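Local coordinates for HpuA (Kingella denitrificans ATCC 33394, PDB 5EC6), which probably serves as an outer-membrane lipoprotein receptor that binds haemoglobin, helping the bacterium obtain haem iron, at residues A[38-43]-A[244-249]; A[84-89]-A[106-111]; A[268-271]-A[275-278]. One frame throughout, in Å; residues are numbered along the deposited sequence.

The three contacts sample a mostly beta, barrel-like receptor at different depths. Interaction 1 lies innermost, its centre about 11 Å from that of the chain, and joins strands far apart in sequence. Interaction 2 is nested within the long loop that interaction 1 closes, yet the two are on opposite sides of the chain centre, about 25 Å apart between their own centres. Interaction 3 is a short surface hairpin, its centre about 22 Å from that of the chain and about 35 Å from that of interaction 2. None touches another; interactions 1 and 3 come nearest, with about 10 Å between their closest atoms. The structure is the apo form, so no contact is tied here to bound haemoglobin.

Interaction 1 of 3, residues A[38-43]-A[244-249]; sequences EQRTFA and GNQFSG
Arg40 reaches Asn245 end-on, its guanidinium turned nearly perpendicular to the side-chain amide, with 79° between the two planes. With CG anti to the backbone N (chi1 174°) the arginine chain runs out and then bends at chi3, bringing the guanidinium to Asn245. Arg40 NH2 gives the shorter bond, 2.9 Å to OD1 of Asn245, while Arg40 NH1 meets the backbone O of Asn245 at 3.3 Å. Both acceptors lie close to the guanidinium plane, but each is approached from above the plane of its own carbonyl. Gripping one residue through two nitrogens should limit rotation of the arginine end. The Asn245 amide has a second anchor, its ND2 donating to the backbone oxygen of Ala157.

Gln246 comes over one face of the same guanidinium, its CG only 3.2 Å from NH1 of Arg40. Its amide, inclined at 41° to the guanidinium, carries OE1 to the edge of the Phe42 ring, 3.8 Å from Phe42 CE1.

The two strands are not paired with each other: strand 40-43 pairs with 148-154, and 246-253 runs between strands 235-243 and 256-265. Phe42 also packs on Ser261 and Phe265 of strand 256-265.

Interaction 2 of 3, residues A[84-89]-A[106-111]; sequences GTYNTL and PMQPLD
Where Gln108 leans on Tyr86 and Asn87, the carbonyl oxygen of Pro106, two residues earlier in the chain, is gripped by two waters at once. One donates to Pro106 O over 3.1 Å and to Tyr86 O over 2.8 Å; the other donates to Pro106 O over 2.9 Å and to Thr88 O over 2.8 Å. Three backbone acceptors that could not bond to one another are thereby linked, and the loop is tied to the strand without a direct hydrogen bond.

The direct contact belongs to Gln108. Its CG stands anti to the backbone N (chi1 -175°), and the extended chain beyond carries the amide across to the loop. There NE2 of Gln108 lies 3.6 Å from Tyr86 CB, while OE1 of Gln108 rests 3.3 Å from Asn87 CB. The amide planes of Gln108 and Asn87 are almost perpendicular, 82° apart, and the approach of Gln108 OE1 to Asn87 N is too poorly angled for a hydrogen bond.

In the fold, this is an irregular connection laid beside a strand: 84-89 follows strand 80-81, and 106-111 lies on strand 104-109, which pairs with 115-118. Backbone bonds from Asn87 and Leu89 to Ala118, and from Gln108 to Met116, fasten both segments to that same partner strand. The N-terminal stretch adds a further tie, for NE2 of Gln108 donates to the carbonyl oxygen of Pro17.

A third water accepts from Tyr86 N and is placed to donate to Gln108 OE1 at 2.8 Å, though more acceptors surround it than it has protons to give. Asn87 fixes the loop from within: its OD1 accepts from Gly84 N at 2.9 Å on a lone pair, in a nearly straight bond (163°), and its ND2 donates to Asp82 O.

Interaction 3 of 3, residues A[268-271]-A[275-278]; sequences EERF and TLEH
Phe271 has CG anti to its carbonyl carbon (chi1 -64°), and Glu277 has CG anti to its backbone N (chi1 179°), a pairing that lays the aliphatic part of the glutamate over the aromatic ring. Glu277 CB stands 3.8 Å from the centroid of the Phe271 ring and just 15° off its normal, a CH-pi contact, with Glu277 CG continuing across the same face.

The backbone pairing sets these side chains near one another. The two segments form a small antiparallel beta hairpin interrupted by a classic beta bulge, in which Glu277 and His278 both face Glu269. The carbonyl oxygen of Glu269 accepts twice, from Glu277 N at 2.8 Å and from His278 N at 3.1 Å. On the flanks, Glu269 N donates to His278 O over 2.9 Å, and Phe271 N to Thr275 O, also over 2.9 Å.

Leu276 CD1 touches Glu268 CB at 3.7 Å and lies over a face of the Arg270 guanidinium, toward its rim. Arg270 NE makes a salt bridge of 3.2 Å with OE2 of Glu268, whose OE1 is hydrogen-bonded to the hydroxyl of Thr161; Arg270 NH1 donates to Gly274 O. Among the residues near the bulge, Glu269 OE2 approaches His278 CD2 to 3.5 Å, while ND1 of that histidine is hydrogen-bonded to the hydroxyl of Tyr307.

Interaction 1 of 3, residues A[38-43]-A[244-249]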
loop_
_atom_site.group_PDB
_atom_site.type_symbol
_atom_site.label_atom_id
_atom_site.label_comp_id
_atom_site.label_asym_id
_atom_site.label_seq_id
_atom_site.Cartn_x
_atom_site.Cartn_y
_atom_site.Cartn_z
ATOM N N GLU A 38 4.208 15.927 0.164
ATOM C CA GLU A 38 2.766 15.774 0.049
ATOM C C GLU A 38 2.361 14.322 -0.212
ATOM O O GLU A 38 2.989 13.609 -0.994
ATOM C CB GLU A 38 2.208 16.640 -1.075
ATOM C CG GLU A 38 2.263 18.138 -0.776
ATOM C CD GLU A 38 1.780 18.999 -1.933
ATOM O OE1 GLU A 38 1.593 18.448 -3.059
ATOM O OE2 GLU A 38 1.596 20.214 -1.691
ATOM N N GLN A 39 1.347 13.893 0.519
ATOM C CA GLN A 39 0.894 12.496 0.455
ATOM C C GLN A 39 -0.504 12.495 -0.194
ATOM O O GLN A 39 -1.222 13.475 -0.131
ATOM C CB GLN A 39 0.817 11.884 1.854
ATOM C CG GLN A 39 2.141 11.883 2.605
ATOM C CD GLN A 39 3.137 10.962 1.963
ATOM O OE1 GLN A 39 2.924 9.770 1.893
ATOM N NE2 GLN A 39 4.184 11.526 1.422
ATOM N N ARG A 40 -0.883 11.340 -0.705
ATOM C CA ARG A 40 -2.250 11.110 -1.180
ATOM C C ARG A 40 -2.752 9.802 -0.565
ATOM O O ARG A 40 -2.010 8.799 -0.549
ATOM C CB ARG A 40 -2.226 10.935 -2.706
ATOM C CG ARG A 40 -3.570 10.551 -3.319
ATOM C CD ARG A 40 -3.378 10.058 -4.742
ATOM N NE ARG A 40 -3.019 11.100 -5.680
ATOM C CZ ARG A 40 -2.553 10.841 -6.909
ATOM N NH1 ARG A 40 -2.327 9.570 -7.330
ATOM N NH2 ARG A 40 -2.288 11.857 -7.701
ATOM N N THR A 41 -4.009 9.786 -0.099
ATOM C CA THR A 41 -4.613 8.562 0.437
ATOM C C THR A 41 -5.940 8.223 -0.251
ATOM O O THR A 41 -6.791 9.111 -0.441
ATOM C CB THR A 41 -4.914 8.675 1.938
ATOM O OG1 THR A 41 -3.671 9.034 2.615
ATOM C CG2 THR A 41 -5.405 7.368 2.499
ATOM N N PHE A 42 -6.085 6.932 -0.575
ATOM C CA PHE A 42 -7.382 6.358 -0.879
ATOM C C PHE A 42 -7.911 5.654 0.341
ATOM O O PHE A 42 -7.236 4.755 0.883
ATOM C CB PHE A 42 -7.183 5.396 -2.022
ATOM C CG PHE A 42 -6.569 6.032 -3.229
ATOM C CD1 PHE A 42 -7.371 6.708 -4.170
ATOM C CD2 PHE A 42 -5.198 6.010 -3.421
ATOM C CE1 PHE A 42 -6.818 7.330 -5.248
ATOM C CE2 PHE A 42 -4.654 6.634 -4.533
ATOM C CZ PHE A 42 -5.470 7.303 -5.428
ATOM N N ALA A 43 -9.077 6.065 0.815
ATOM C CA ALA A 43 -9.677 5.459 1.995
ATOM C C ALA A 43 -11.167 5.214 1.794
ATOM O O ALA A 43 -11.842 5.986 1.113
ATOM C CB ALA A 43 -9.458 6.292 3.224
ATOM N N GLY A 244 -3.011 9.380 -15.911
ATOM C CA GLY A 244 -1.862 9.901 -15.178
ATOM C C GLY A 244 -1.387 8.898 -14.132
ATOM O O GLY A 244 -1.114 7.766 -14.454
ATOM N N ASN A 245 -1.319 9.321 -12.879
ATOM C CA ASN A 245 -0.907 8.413 -11.799
ATOM C C ASN A 245 -2.087 7.882 -10.961
ATOM O O ASN A 245 -1.903 7.459 -9.810
ATOM C CB ASN A 245 0.108 9.096 -10.841
ATOM C CG ASN A 245 -0.433 10.384 -10.226
ATOM O OD1 ASN A 245 -1.627 10.640 -10.206
ATOM N ND2 ASN A 245 0.472 11.183 -9.655
ATOM N N GLN A 246 -3.299 7.933 -11.508
ATOM C CA GLN A 246 -4.507 7.539 -10.791
ATOM C C GLN A 246 -5.290 6.546 -11.634
ATOM O O GLN A 246 -5.209 6.542 -12.883
ATOM C CB GLN A 246 -5.400 8.747 -10.445
ATOM C CG GLN A 246 -4.876 9.568 -9.281
ATOM C CD GLN A 246 -5.986 10.363 -8.580
ATOM O OE1 GLN A 246 -7.014 9.811 -8.090
ATOM N NE2 GLN A 246 -5.799 11.667 -8.541
ATOM N N PHE A 247 -6.099 5.717 -10.969
ATOM C CA PHE A 247 -6.983 4.842 -11.709
ATOM C C PHE A 247 -8.298 4.618 -10.972
ATOM O O PHE A 247 -8.408 4.824 -9.771
ATOM C CB PHE A 247 -6.261 3.514 -12.051
ATOM C CG PHE A 247 -5.733 2.799 -10.846
ATOM C CD1 PHE A 247 -6.585 2.051 -10.041
ATOM C CD2 PHE A 247 -4.380 2.813 -10.562
ATOM C CE1 PHE A 247 -6.098 1.336 -8.949
ATOM C CE2 PHE A 247 -3.862 2.107 -9.457
ATOM C CZ PHE A 247 -4.722 1.382 -8.660
ATOM N N SER A 248 -9.337 4.237 -11.717
ATOM C CA SER A 248 -10.618 3.974 -11.100
ATOM C C SER A 248 -11.445 3.115 -12.061
ATOM O O SER A 248 -11.224 3.114 -13.269
ATOM C CB SER A 248 -11.374 5.268 -10.825
ATOM O OG SER A 248 -11.664 5.863 -12.045
ATOM N N GLY A 249 -12.361 2.386 -11.478
ATOM C CA GLY A 249 -13.291 1.571 -12.264
ATOM C C GLY A 249 -13.945 0.498 -11.419
ATOM O O GLY A 249 -14.255 0.719 -10.245
#

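Interaction 2 of 3, residues A[84-89]-A[106-111]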
loop_
_atom_site.group_PDB
_atom_site.type_symbol
_atom_site.label_atom_id
_atom_site.label_comp_id
_atom_site.label_asym_id
_atom_site.label_seq_id
_atom_site.Cartn_x
_atom_site.Cartn_y
_atom_site.Cartn_z
ATOM N N GLY A 84 4.224 1.050 13.823
ATOM C CA GLY A 84 5.266 0.461 14.672
ATOM C C GLY A 84 5.261 -1.030 14.642
ATOM O O GLY A 84 4.803 -1.659 13.698
ATOM N N THR A 85 5.734 -1.619 15.738
ATOM C CA THR A 85 6.017 -3.035 15.727
ATOM C C THR A 85 4.810 -3.916 15.906
ATOM O O THR A 85 4.830 -5.044 15.457
ATOM C CB THR A 85 7.107 -3.393 16.770
ATOM O OG1 THR A 85 6.552 -3.394 18.081
ATOM C CG2 THR A 85 8.237 -2.385 16.723
ATOM N N TYR A 86 3.745 -3.437 16.559
ATOM C CA TYR A 86 2.582 -4.269 16.871
ATOM C C TYR A 86 1.327 -4.054 15.996
ATOM O O TYR A 86 0.344 -4.792 16.136
ATOM C CB TYR A 86 2.155 -4.044 18.317
ATOM C CG TYR A 86 3.161 -4.576 19.290
ATOM C CD1 TYR A 86 3.292 -5.939 19.468
ATOM C CD2 TYR A 86 4.012 -3.724 19.964
ATOM C CE1 TYR A 86 4.223 -6.453 20.344
ATOM C CE2 TYR A 86 4.957 -4.226 20.845
ATOM C CZ TYR A 86 5.055 -5.590 21.020
ATOM O OH TYR A 86 5.992 -6.109 21.893
ATOM N N ASN A 87 1.325 -3.018 15.150
ATOM C CA ASN A 87 0.178 -2.783 14.271
ATOM C C ASN A 87 0.497 -3.145 12.817
ATOM O O ASN A 87 0.108 -2.430 11.900
ATOM C CB ASN A 87 -0.356 -1.349 14.406
ATOM C CG ASN A 87 0.661 -0.273 14.128
ATOM O OD1 ASN A 87 1.845 -0.533 13.898
ATOM N ND2 ASN A 87 0.179 0.959 14.078
ATOM N N THR A 88 1.205 -4.244 12.643
ATOM C CA THR A 88 1.525 -4.765 11.317
ATOM C C THR A 88 1.130 -6.200 11.146
ATOM O O THR A 88 0.799 -6.885 12.093
ATOM C CB THR A 88 3.025 -4.638 11.012
ATOM O OG1 THR A 88 3.777 -5.439 11.917
ATOM C CG2 THR A 88 3.472 -3.268 11.107
ATOM N N LEU A 89 1.140 -6.654 9.900
ATOM C CA LEU A 89 0.900 -8.041 9.571
ATOM C C LEU A 89 1.952 -8.916 10.252
ATOM O O LEU A 89 3.086 -8.507 10.467
ATOM C CB LEU A 89 0.994 -8.238 8.055
ATOM C CG LEU A 89 -0.032 -7.463 7.236
ATOM C CD1 LEU A 89 0.226 -7.735 5.749
ATOM C CD2 LEU A 89 -1.448 -7.821 7.602
ATOM N N PRO A 106 -3.955 -10.528 13.829
ATOM C CA PRO A 106 -4.598 -9.673 14.816
ATOM C C PRO A 106 -4.337 -8.174 14.553
ATOM O O PRO A 106 -3.249 -7.815 14.131
ATOM C CB PRO A 106 -3.897 -10.110 16.128
ATOM C CG PRO A 106 -2.527 -10.502 15.712
ATOM C CD PRO A 106 -2.720 -11.156 14.345
ATOM N N MET A 107 -5.319 -7.326 14.798
ATOM C CA MET A 107 -5.147 -5.889 14.720
ATOM C C MET A 107 -4.776 -5.360 16.094
ATOM O O MET A 107 -5.191 -5.933 17.121
ATOM C CB MET A 107 -6.437 -5.246 14.254
ATOM C CG MET A 107 -6.914 -5.788 12.902
ATOM S SD MET A 107 -8.439 -5.026 12.287
ATOM C CE MET A 107 -7.930 -3.383 11.862
ATOM N N GLN A 108 -4.010 -4.300 16.137
ATOM C CA GLN A 108 -3.608 -3.740 17.430
ATOM C C GLN A 108 -4.716 -2.927 18.017
ATOM O O GLN A 108 -5.259 -2.022 17.379
ATOM C CB GLN A 108 -2.353 -2.904 17.303
ATOM C CG GLN A 108 -1.840 -2.418 18.687
ATOM C CD GLN A 108 -0.515 -1.701 18.664
ATOM O OE1 GLN A 108 -0.028 -1.239 17.638
ATOM N NE2 GLN A 108 0.103 -1.573 19.851
ATOM N N PRO A 109 -5.084 -3.190 19.314
ATOM C CA PRO A 109 -6.048 -2.282 19.926
ATOM C C PRO A 109 -5.522 -0.891 20.192
ATOM O O PRO A 109 -4.347 -0.719 20.459
ATOM C CB PRO A 109 -6.371 -2.975 21.271
ATOM C CG PRO A 109 -5.157 -3.711 21.569
ATOM C CD PRO A 109 -4.573 -4.188 20.255
ATOM N N LEU A 110 -6.404 0.095 20.110
ATOM C CA LEU A 110 -6.065 1.507 20.249
ATOM C C LEU A 110 -6.655 2.104 21.529
ATOM O O LEU A 110 -7.678 1.648 22.021
ATOM C CB LEU A 110 -6.615 2.332 19.082
ATOM C CG LEU A 110 -6.227 1.783 17.686
ATOM C CD1 LEU A 110 -6.881 2.632 16.615
ATOM C CD2 LEU A 110 -4.704 1.740 17.533
ATOM N N ASP A 111 -6.049 3.183 21.973
ATOM C CA ASP A 111 -6.588 3.967 23.106
ATOM C C ASP A 111 -8.088 4.274 23.032
ATOM O O ASP A 111 -8.760 4.233 24.064
ATOM C CB ASP A 111 -5.767 5.231 23.354
ATOM C CG ASP A 111 -5.634 6.139 22.134
ATOM O OD1 ASP A 111 -6.174 5.820 21.055
ATOM O OD2 ASP A 111 -4.982 7.189 22.297
HETATM O O HOH W 1 2.688 -0.750 17.203
HETATM O O HOH W 2 -1.652 -6.754 16.540
HETATM O O HOH W 3 -0.744 -8.903 13.180
#

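Interaction 3 of 3, residues A[268-271]-A[275-278]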
loop_
_atom_site.group_PDB
_atom_site.type_symbol
_atom_site.label_atom_id
_atom_site.label_comp_id
_atom_site.label_asym_id
_atom_site.label_seq_id
_atom_site.Cartn_x
_atom_site.Cartn_y
_atom_site.Cartn_z
ATOM N N GLU A 268 10.525 8.642 -9.076
ATOM C CA GLU A 268 11.567 8.017 -9.871
ATOM C C GLU A 268 12.911 7.813 -9.164
ATOM O O GLU A 268 13.170 8.481 -8.167
ATOM C CB GLU A 268 11.766 8.819 -11.150
ATOM C CG GLU A 268 12.610 10.056 -10.974
ATOM C CD GLU A 268 11.866 11.220 -10.342
ATOM O OE1 GLU A 268 10.646 11.248 -10.065
ATOM O OE2 GLU A 268 12.569 12.215 -10.147
ATOM N N GLU A 269 13.741 6.924 -9.699
ATOM C CA GLU A 269 15.075 6.688 -9.176
ATOM C C GLU A 269 16.045 7.176 -10.222
ATOM O O GLU A 269 15.856 6.929 -11.417
ATOM C CB GLU A 269 15.309 5.210 -8.888
ATOM C CG GLU A 269 14.418 4.691 -7.765
ATOM C CD GLU A 269 14.512 3.191 -7.649
ATOM O OE1 GLU A 269 15.540 2.728 -7.139
ATOM O OE2 GLU A 269 13.591 2.467 -8.098
ATOM N N ARG A 270 17.083 7.876 -9.764
ATOM C CA ARG A 270 18.104 8.444 -10.681
ATOM C C ARG A 270 19.494 7.963 -10.358
ATOM O O ARG A 270 19.839 7.640 -9.223
ATOM C CB ARG A 270 18.061 9.970 -10.666
ATOM C CG ARG A 270 16.809 10.489 -11.335
ATOM C CD ARG A 270 16.611 11.949 -11.110
ATOM N NE ARG A 270 15.391 12.445 -11.718
ATOM C CZ ARG A 270 15.146 12.576 -13.020
ATOM N NH1 ARG A 270 16.021 12.246 -13.971
ATOM N NH2 ARG A 270 13.936 13.013 -13.393
ATOM N N PHE A 271 20.315 7.882 -11.390
ATOM C CA PHE A 271 21.714 7.730 -11.183
ATOM C C PHE A 271 22.292 9.008 -10.594
ATOM O O PHE A 271 21.685 10.107 -10.576
ATOM C CB PHE A 271 22.394 7.430 -12.530
ATOM C CG PHE A 271 21.956 6.104 -13.157
ATOM C CD1 PHE A 271 22.303 4.906 -12.565
ATOM C CD2 PHE A 271 21.174 6.099 -14.290
ATOM C CE1 PHE A 271 21.916 3.687 -13.114
ATOM C CE2 PHE A 271 20.803 4.891 -14.878
ATOM C CZ PHE A 271 21.161 3.695 -14.281
ATOM N N THR A 275 20.716 11.204 -14.478
ATOM C CA THR A 275 20.102 10.367 -15.499
ATOM C C THR A 275 19.047 9.459 -14.874
ATOM O O THR A 275 19.243 8.934 -13.829
ATOM C CB THR A 275 21.203 9.513 -16.164
ATOM O OG1 THR A 275 22.088 10.433 -16.843
ATOM C CG2 THR A 275 20.639 8.550 -17.161
ATOM N N LEU A 276 17.915 9.309 -15.552
ATOM C CA LEU A 276 16.858 8.402 -15.036
ATOM C C LEU A 276 17.289 6.968 -14.997
ATOM O O LEU A 276 17.816 6.457 -15.994
ATOM C CB LEU A 276 15.599 8.556 -15.908
ATOM C CG LEU A 276 14.311 7.953 -15.380
ATOM C CD1 LEU A 276 13.823 8.711 -14.170
ATOM C CD2 LEU A 276 13.295 8.030 -16.514
ATOM N N GLU A 277 17.098 6.298 -13.852
ATOM C CA GLU A 277 17.383 4.875 -13.753
ATOM C C GLU A 277 16.076 4.080 -13.878
ATOM O O GLU A 277 15.989 3.140 -14.697
ATOM C CB GLU A 277 18.050 4.524 -12.427
ATOM C CG GLU A 277 18.318 3.042 -12.306
ATOM C CD GLU A 277 18.964 2.663 -10.983
ATOM O OE1 GLU A 277 18.790 3.399 -9.997
ATOM O OE2 GLU A 277 19.563 1.583 -10.922
ATOM N N HIS A 278 15.117 4.411 -13.036
ATOM C CA HIS A 278 13.756 3.802 -13.069
ATOM C C HIS A 278 12.734 4.896 -12.994
ATOM O O HIS A 278 12.856 5.870 -12.205
ATOM C CB HIS A 278 13.493 2.869 -11.871
ATOM C CG HIS A 278 14.389 1.690 -11.813
ATOM N ND1 HIS A 278 14.484 0.790 -12.845
ATOM C CD2 HIS A 278 15.320 1.320 -10.894
ATOM C CE1 HIS A 278 15.395 -0.125 -12.540
ATOM N NE2 HIS A 278 15.925 0.190 -11.370
#